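Local atomic coordinates of ribonucleoside-diphosphate reductase (PDB entry 5IM3), a protein that probably catalyses the reduction of ribonucleoside diphosphates to the deoxyribonucleotides needed for DNA synthesis and binds dATP at allosteric sites. Residues Tyr374-Pro379 against Gly400-Asp405; Asn404-Val409 against Val450-Glu455. One frame throughout, in Å; residues are numbered along the deposited sequence.

Contact 1: residues Tyr374-Pro379 against Gly400-Asp405; sequences YLTTVP and GGLGND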
ATOM      1  N   TYR A 374     -31.097  21.317  24.910  1.00 45.21           N
ATOM      2  CA  TYR A 374     -30.651  22.622  25.387  1.00 43.56           C
ATOM      3  C   TYR A 374     -29.417  23.095  24.636  1.00 39.84           C
ATOM      4  O   TYR A 374     -28.626  22.293  24.132  1.00 36.36           O
ATOM      5  CB  TYR A 374     -30.324  22.595  26.888  1.00 41.46           C
ATOM      6  CG  TYR A 374     -31.372  21.928  27.741  1.00 43.05           C
ATOM      7  CD1 TYR A 374     -32.444  22.646  28.251  1.00 44.14           C
ATOM      8  CD2 TYR A 374     -31.287  20.578  28.038  1.00 41.55           C
ATOM      9  CE1 TYR A 374     -33.401  22.032  29.033  1.00 45.49           C
ATOM     10  CE2 TYR A 374     -32.231  19.959  28.814  1.00 41.87           C
ATOM     11  CZ  TYR A 374     -33.288  20.686  29.310  1.00 45.45           C
ATOM     12  OH  TYR A 374     -34.225  20.050  30.083  1.00 46.86           O
ATOM     13  N   LEU A 375     -29.256  24.420  24.591  1.00 42.97           N
ATOM     14  CA  LEU A 375     -28.085  25.076  24.029  1.00 44.43           C
ATOM     15  C   LEU A 375     -27.504  26.020  25.072  1.00 47.34           C
ATOM     16  O   LEU A 375     -28.244  26.740  25.749  1.00 47.24           O
ATOM     17  CB  LEU A 375     -28.417  25.871  22.754  1.00 43.39           C
ATOM     18  CG  LEU A 375     -28.906  25.107  21.517  1.00 46.54           C
ATOM     19  CD1 LEU A 375     -30.369  24.686  21.646  1.00 44.77           C
ATOM     20  CD2 LEU A 375     -28.703  25.963  20.271  1.00 47.22           C
ATOM     21  N   THR A 376     -26.178  26.018  25.196  1.00 43.85           N
ATOM     22  CA  THR A 376     -25.484  26.875  26.145  1.00 43.76           C
ATOM     23  C   THR A 376     -24.308  27.550  25.459  1.00 44.14           C
ATOM     24  O   THR A 376     -23.856  27.135  24.389  1.00 46.44           O
ATOM     25  CB  THR A 376     -24.967  26.095  27.362  1.00 42.55           C
ATOM     26  OG1 THR A 376     -23.850  25.284  26.974  1.00 40.00           O
ATOM     27  CG2 THR A 376     -26.059  25.207  27.953  1.00 40.19           C
ATOM     28  N   THR A 377     -23.813  28.603  26.102  1.00 44.89           N
ATOM     29  CA  THR A 377     -22.590  29.282  25.694  1.00 47.39           C
ATOM     30  C   THR A 377     -21.706  29.422  26.924  1.00 47.58           C
ATOM     31  O   THR A 377     -22.191  29.788  28.000  1.00 46.66           O
ATOM     32  CB  THR A 377     -22.890  30.650  25.064  1.00 47.46           C
ATOM     33  OG1 THR A 377     -21.663  31.301  24.720  1.00 51.92           O
ATOM     34  CG2 THR A 377     -23.688  31.538  26.013  1.00 48.37           C
ATOM     35  N   VAL A 378     -20.428  29.107  26.774  1.00 44.28           N
ATOM     36  CA  VAL A 378     -19.494  29.016  27.896  1.00 41.71           C
ATOM     37  C   VAL A 378     -18.702  30.317  27.978  1.00 41.64           C
ATOM     38  O   VAL A 378     -18.095  30.717  26.977  1.00 41.45           O
ATOM     39  CB  VAL A 378     -18.546  27.814  27.749  1.00 39.03           C
ATOM     40  CG1 VAL A 378     -17.732  27.623  29.019  1.00 42.69           C
ATOM     41  CG2 VAL A 378     -19.326  26.551  27.433  1.00 39.19           C
ATOM     42  N   PRO A 379     -18.683  30.998  29.122  1.00 43.04           N
ATOM     43  CA  PRO A 379     -17.908  32.237  29.234  1.00 44.50           C
ATOM     44  C   PRO A 379     -16.426  31.975  29.472  1.00 43.52           C
ATOM     45  O   PRO A 379     -16.018  30.926  29.973  1.00 42.21           O
ATOM     46  CB  PRO A 379     -18.541  32.938  30.442  1.00 45.70           C
ATOM     47  CG  PRO A 379     -19.052  31.830  31.278  1.00 43.39           C
ATOM     48  CD  PRO A 379     -19.497  30.752  30.324  1.00 42.25           C
ATOM     49  N   GLY A 400     -31.036  14.514  29.012  1.00 68.07           N
ATOM     50  CA  GLY A 400     -31.057  15.679  28.146  1.00 65.68           C
ATOM     51  C   GLY A 400     -29.875  15.729  27.193  1.00 61.28           C
ATOM     52  O   GLY A 400     -28.766  15.291  27.503  1.00 58.53           O
ATOM     53  N   GLY A 401     -30.128  16.273  26.006  1.00 56.86           N
ATOM     54  CA  GLY A 401     -29.092  16.495  25.011  1.00 53.47           C
ATOM     55  C   GLY A 401     -28.666  17.953  25.004  1.00 51.15           C
ATOM     56  O   GLY A 401     -29.486  18.848  25.207  1.00 53.61           O
ATOM     57  N   LEU A 402     -27.377  18.183  24.754  1.00 47.42           N
ATOM     58  CA  LEU A 402     -26.766  19.491  24.955  1.00 46.56           C
ATOM     59  C   LEU A 402     -25.904  19.906  23.772  1.00 47.00           C
ATOM     60  O   LEU A 402     -25.109  19.113  23.257  1.00 47.20           O
ATOM     61  CB  LEU A 402     -25.896  19.490  26.213  1.00 46.18           C
ATOM     62  CG  LEU A 402     -26.636  19.509  27.546  1.00 49.57           C
ATOM     63  CD1 LEU A 402     -25.802  18.842  28.616  1.00 49.22           C
ATOM     64  CD2 LEU A 402     -26.944  20.940  27.925  1.00 49.34           C
ATOM     65  N   GLY A 403     -26.051  21.164  23.367  1.00 42.49           N
ATOM     66  CA  GLY A 403     -25.063  21.845  22.546  1.00 45.28           C
ATOM     67  C   GLY A 403     -24.334  22.883  23.387  1.00 41.89           C
ATOM     68  O   GLY A 403     -24.962  23.642  24.128  1.00 42.48           O
ATOM     69  N   ASN A 404     -23.004  22.888  23.273  1.00 42.42           N
ATOM     70  CA  ASN A 404     -22.142  23.803  24.020  1.00 40.86           C
ATOM     71  C   ASN A 404     -21.319  24.638  23.051  1.00 41.03           C
ATOM     72  O   ASN A 404     -20.573  24.087  22.233  1.00 39.70           O
ATOM     73  CB  ASN A 404     -21.189  23.050  24.952  1.00 41.98           C
ATOM     74  CG  ASN A 404     -21.859  22.505  26.184  1.00 44.00           C
ATOM     75  OD1 ASN A 404     -23.020  22.800  26.476  1.00 46.86           O
ATOM     76  ND2 ASN A 404     -21.112  21.702  26.932  1.00 43.91           N
ATOM     77  N   ASP A 405     -21.421  25.960  23.174  1.00 40.13           N
ATOM     78  CA  ASP A 405     -20.563  26.884  22.437  1.00 39.57           C
ATOM     79  C   ASP A 405     -19.311  27.169  23.265  1.00 38.20           C
ATOM     80  O   ASP A 405     -19.369  27.895  24.263  1.00 40.96           O
ATOM     81  CB  ASP A 405     -21.315  28.174  22.126  1.00 41.16           C
ATOM     82  CG  ASP A 405     -20.381  29.319  21.777  1.00 40.71           C
ATOM     83  OD1 ASP A 405     -19.360  29.068  21.104  1.00 38.71           O
ATOM     84  OD2 ASP A 405     -20.665  30.467  22.182  1.00 40.08           O
TER
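Thr376 and Asn404 lie side by side on one face of two parallel strands, and Thr376 OG1 donates a hydrogen bond to Asn404 OD1 at 2.7 Å. The hydroxyl comes from above the amide plane, 46° out of it; a chi1 of 72° tucks OG1 between the two backbone branches. On the other face Thr377 OG1 bonds to Asp405 OD2 at 2.9 Å, on the anti side and 31° out of the carboxylate plane, and His513 NE2 holds the same oxygen. Between these faces the backbones are tightly joined: Thr376 N reaches Gly403 O (2.9 Å), and Val378 N extends the pairing past the strand by bonding Asp405 O (3.0 Å). Tyr374 is gripped through both N and O, by Gly401 O and Gly403 N, and its CB rests on Leu402 CD2 (3.9 Å). Gly403 brings no side chain to the face of Leu375. The more open side lies at partly exposed Thr377 and Gly401 and at exposed Pro379, which touches nothing of 400-405. The two strands are joined through helix 382-395 in a beta-alpha-beta unit: the helix covers the face of Tyr374 and Leu402, strand 600-608 flanks 373-377, and strand 450-455 flanks 401-405.

Contact 2: residues Asn404-Val409 against Val450-Glu455; sequences NDWTPV and VCAYLE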
ATOM      1  N   ASN A 404     -23.004  22.888  23.273  1.00 42.42           N
ATOM      2  CA  ASN A 404     -22.142  23.803  24.020  1.00 40.86           C
ATOM      3  C   ASN A 404     -21.319  24.638  23.051  1.00 41.03           C
ATOM      4  O   ASN A 404     -20.573  24.087  22.233  1.00 39.70           O
ATOM      5  CB  ASN A 404     -21.189  23.050  24.952  1.00 41.98           C
ATOM      6  CG  ASN A 404     -21.859  22.505  26.184  1.00 44.00           C
ATOM      7  OD1 ASN A 404     -23.020  22.800  26.476  1.00 46.86           O
ATOM      8  ND2 ASN A 404     -21.112  21.702  26.932  1.00 43.91           N
ATOM      9  N   ASP A 405     -21.421  25.960  23.174  1.00 40.13           N
ATOM     10  CA  ASP A 405     -20.563  26.884  22.437  1.00 39.57           C
ATOM     11  C   ASP A 405     -19.311  27.169  23.265  1.00 38.20           C
ATOM     12  O   ASP A 405     -19.369  27.895  24.263  1.00 40.96           O
ATOM     13  CB  ASP A 405     -21.315  28.174  22.126  1.00 41.16           C
ATOM     14  CG  ASP A 405     -20.381  29.319  21.777  1.00 40.71           C
ATOM     15  OD1 ASP A 405     -19.360  29.068  21.104  1.00 38.71           O
ATOM     16  OD2 ASP A 405     -20.665  30.467  22.182  1.00 40.08           O
ATOM     17  N   TRP A 406     -18.177  26.613  22.844  1.00 39.70           N
ATOM     18  CA  TRP A 406     -16.915  26.785  23.549  1.00 36.49           C
ATOM     19  C   TRP A 406     -16.015  27.837  22.918  1.00 38.78           C
ATOM     20  O   TRP A 406     -14.907  28.065  23.412  1.00 41.16           O
ATOM     21  CB  TRP A 406     -16.185  25.443  23.631  1.00 34.52           C
ATOM     22  CG  TRP A 406     -16.733  24.612  24.733  1.00 36.41           C
ATOM     23  CD1 TRP A 406     -17.814  23.778  24.676  1.00 36.44           C
ATOM     24  CD2 TRP A 406     -16.261  24.564  26.083  1.00 38.03           C
ATOM     25  NE1 TRP A 406     -18.036  23.207  25.906  1.00 35.41           N
ATOM     26  CE2 TRP A 406     -17.096  23.672  26.786  1.00 39.49           C
ATOM     27  CE3 TRP A 406     -15.212  25.186  26.765  1.00 38.98           C
ATOM     28  CZ2 TRP A 406     -16.910  23.386  28.136  1.00 39.61           C
ATOM     29  CZ3 TRP A 406     -15.031  24.900  28.104  1.00 39.36           C
ATOM     30  CH2 TRP A 406     -15.874  24.008  28.776  1.00 36.81           C
ATOM     31  N   THR A 407     -16.478  28.503  21.865  1.00 39.91           N
ATOM     32  CA  THR A 407     -15.655  29.494  21.179  1.00 41.17           C
ATOM     33  C   THR A 407     -15.126  30.598  22.090  1.00 41.43           C
ATOM     34  O   THR A 407     -13.970  31.010  21.896  1.00 43.21           O
ATOM     35  CB  THR A 407     -16.460  30.092  20.021  1.00 40.59           C
ATOM     36  OG1 THR A 407     -16.726  29.069  19.052  1.00 43.15           O
ATOM     37  CG2 THR A 407     -15.712  31.241  19.353  1.00 42.50           C
ATOM     38  N   PRO A 408     -15.880  31.126  23.059  1.00 39.99           N
ATOM     39  CA  PRO A 408     -15.366  32.274  23.831  1.00 40.78           C
ATOM     40  C   PRO A 408     -14.138  31.962  24.673  1.00 41.61           C
ATOM     41  O   PRO A 408     -13.436  32.900  25.076  1.00 45.15           O
ATOM     42  CB  PRO A 408     -16.559  32.670  24.718  1.00 41.57           C
ATOM     43  CG  PRO A 408     -17.759  32.088  24.046  1.00 42.05           C
ATOM     44  CD  PRO A 408     -17.280  30.820  23.404  1.00 40.98           C
ATOM     45  N   VAL A 409     -13.851  30.694  24.946  1.00 38.02           N
ATOM     46  CA  VAL A 409     -12.791  30.324  25.880  1.00 41.04           C
ATOM     47  C   VAL A 409     -11.438  30.443  25.184  1.00 39.93           C
ATOM     48  O   VAL A 409     -11.237  29.895  24.095  1.00 40.06           O
ATOM     49  CB  VAL A 409     -13.028  28.904  26.422  1.00 39.94           C
ATOM     50  CG1 VAL A 409     -11.884  28.458  27.320  1.00 38.80           C
ATOM     51  CG2 VAL A 409     -14.348  28.849  27.179  1.00 39.20           C
ATOM     52  N   VAL A 450     -23.630  15.183  24.442  1.00 44.84           N
ATOM     53  CA  VAL A 450     -23.299  16.601  24.354  1.00 43.58           C
ATOM     54  C   VAL A 450     -22.451  16.823  23.106  1.00 42.27           C
ATOM     55  O   VAL A 450     -21.665  15.960  22.708  1.00 44.31           O
ATOM     56  CB  VAL A 450     -22.563  17.085  25.629  1.00 44.69           C
ATOM     57  CG1 VAL A 450     -21.367  16.202  25.919  1.00 46.63           C
ATOM     58  CG2 VAL A 450     -22.141  18.544  25.507  1.00 43.30           C
ATOM     59  N   CYS A 451     -22.629  17.983  22.473  1.00 39.78           N
ATOM     60  CA  CYS A 451     -21.864  18.358  21.288  1.00 40.20           C
ATOM     61  C   CYS A 451     -21.204  19.705  21.535  1.00 39.82           C
ATOM     62  O   CYS A 451     -21.893  20.689  21.820  1.00 41.02           O
ATOM     63  CB  CYS A 451     -22.752  18.428  20.041  1.00 44.62           C
ATOM     64  SG  CYS A 451     -21.857  18.868  18.520  1.00 47.43           S
ATOM     65  N   ALA A 452     -19.880  19.753  21.406  1.00 38.59           N
ATOM     66  CA  ALA A 452     -19.133  20.994  21.561  1.00 35.93           C
ATOM     67  C   ALA A 452     -18.919  21.660  20.207  1.00 39.54           C
ATOM     68  O   ALA A 452     -18.578  21.000  19.221  1.00 40.75           O
ATOM     69  CB  ALA A 452     -17.785  20.729  22.235  1.00 35.31           C
ATOM     70  N   TYR A 453     -19.127  22.975  20.167  1.00 41.21           N
ATOM     71  CA  TYR A 453     -18.968  23.774  18.960  1.00 40.45           C
ATOM     72  C   TYR A 453     -17.771  24.707  19.102  1.00 39.87           C
ATOM     73  O   TYR A 453     -17.533  25.267  20.176  1.00 38.77           O
ATOM     74  CB  TYR A 453     -20.223  24.602  18.680  1.00 35.82           C
ATOM     75  CG  TYR A 453     -21.384  23.823  18.111  1.00 38.27           C
ATOM     76  CD1 TYR A 453     -22.178  23.026  18.927  1.00 39.36           C
ATOM     77  CD2 TYR A 453     -21.715  23.920  16.768  1.00 37.08           C
ATOM     78  CE1 TYR A 453     -23.252  22.327  18.415  1.00 38.34           C
ATOM     79  CE2 TYR A 453     -22.788  23.221  16.246  1.00 42.44           C
ATOM     80  CZ  TYR A 453     -23.552  22.425  17.076  1.00 41.72           C
ATOM     81  OH  TYR A 453     -24.619  21.728  16.569  1.00 44.10           O
ATOM     82  N   LEU A 454     -17.026  24.882  18.012  1.00 40.25           N
ATOM     83  CA  LEU A 454     -15.896  25.803  17.995  1.00 39.65           C
ATOM     84  C   LEU A 454     -15.841  26.520  16.653  1.00 39.64           C
ATOM     85  O   LEU A 454     -16.006  25.896  15.602  1.00 43.21           O
ATOM     86  CB  LEU A 454     -14.575  25.074  18.250  1.00 37.17           C
ATOM     87  CG  LEU A 454     -13.434  25.977  18.712  1.00 41.29           C
ATOM     88  CD1 LEU A 454     -13.668  26.436  20.144  1.00 39.25           C
ATOM     89  CD2 LEU A 454     -12.097  25.266  18.579  1.00 40.95           C
ATOM     90  N   GLU A 455     -15.608  27.828  16.696  1.00 41.64           N
ATOM     91  CA  GLU A 455     -15.555  28.634  15.487  1.00 42.11           C
ATOM     92  C   GLU A 455     -14.208  28.452  14.787  1.00 43.50           C
ATOM     93  O   GLU A 455     -13.189  28.164  15.422  1.00 40.64           O
ATOM     94  CB  GLU A 455     -15.803  30.106  15.826  1.00 44.13           C
ATOM     95  CG  GLU A 455     -16.296  30.951  14.661  1.00 43.11           C
ATOM     96  CD  GLU A 455     -16.988  32.224  15.111  1.00 46.15           C
ATOM     97  OE1 GLU A 455     -17.640  32.209  16.181  1.00 46.86           O
ATOM     98  OE2 GLU A 455     -16.888  33.241  14.395  1.00 47.52           O
TER
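Asn404-Asp405 pairs in parallel with Ala452-Tyr453, the backbone alternating from Asn404 N to Cys451 O (2.9 Å), from Tyr453 N to Asn404 O (2.8 Å) and from Trp406 N to Tyr453 O. Asn404 O also lies at the edge of the Tyr453 ring, in its plane, while the hydroxyl of Tyr453 is held by the backbone oxygen of Asn585. Along the Asn404 side chain, the amide nitrogen ND2 meets a methyl, Val450 CG2, at 3.6 Å; the two side chains cross obliquely, and Asn392 accepts the hydrogen bond of ND2. Next on this face, Trp406 sets CD1 of its indole against Ala452 CB (3.9 Å). Helices 382-395 and 427-440 pack on the same indole through Ile385, Ile389, Phe429, Leu430 and Val433. These are neighbouring parallel strands of the ribonucleotide reductase barrel, with helices over the side of Trp406 and Ala452. Beyond Asp405 the chain leaves the strand: Asp405 OD1 takes the N-H of Thr407 at 3.0 Å from above the carboxylate plane, an Asx turn, while OD2 is bonded to His513 NE2, and a type I turn follows from Trp406 to Val409, which touches the bound dATP. Within this bend a side chain takes over from the backbone as acceptor. Thr407 OG1, placed beside its own N by a chi1 of -65°, receives Glu455 N at 2.9 Å, though the bond is bent (135° at the hydrogen). Its methyl CG2 packs on Glu455 CB at 3.7 Å, and Leu454 CD1 lies 3.8 Å from Thr407 CA. The Glu455 carboxylate extends past Thr407 to a salt bridge with Lys566 and a hydrogen bond to His513 ND1.

Overall arrangement
Strand 401-405 is common to both contacts: contact 1 uses one of its edges and contact 2 the other, so 373-377, 401-405 and 450-455 are consecutive parallel strands. Both contacts are buried: nine of eleven touching residues in contact 1, with Thr377 and Gly401 partly exposed, against all ten in contact 2. Contact 1 adds side-chain hydrogen bonds on both sheet faces; contact 2 has more apolar packing and passes from strand pairing into a turn. They share Asn404 and Asp405, and they also meet where Val378 CG2 packs on Trp406 CE2 at 3.7 Å. Val409, in contact 2, and Asp380, just after 374-379, line one dATP pocket. His513 links the contacts, bonding both Asp405 and Glu455.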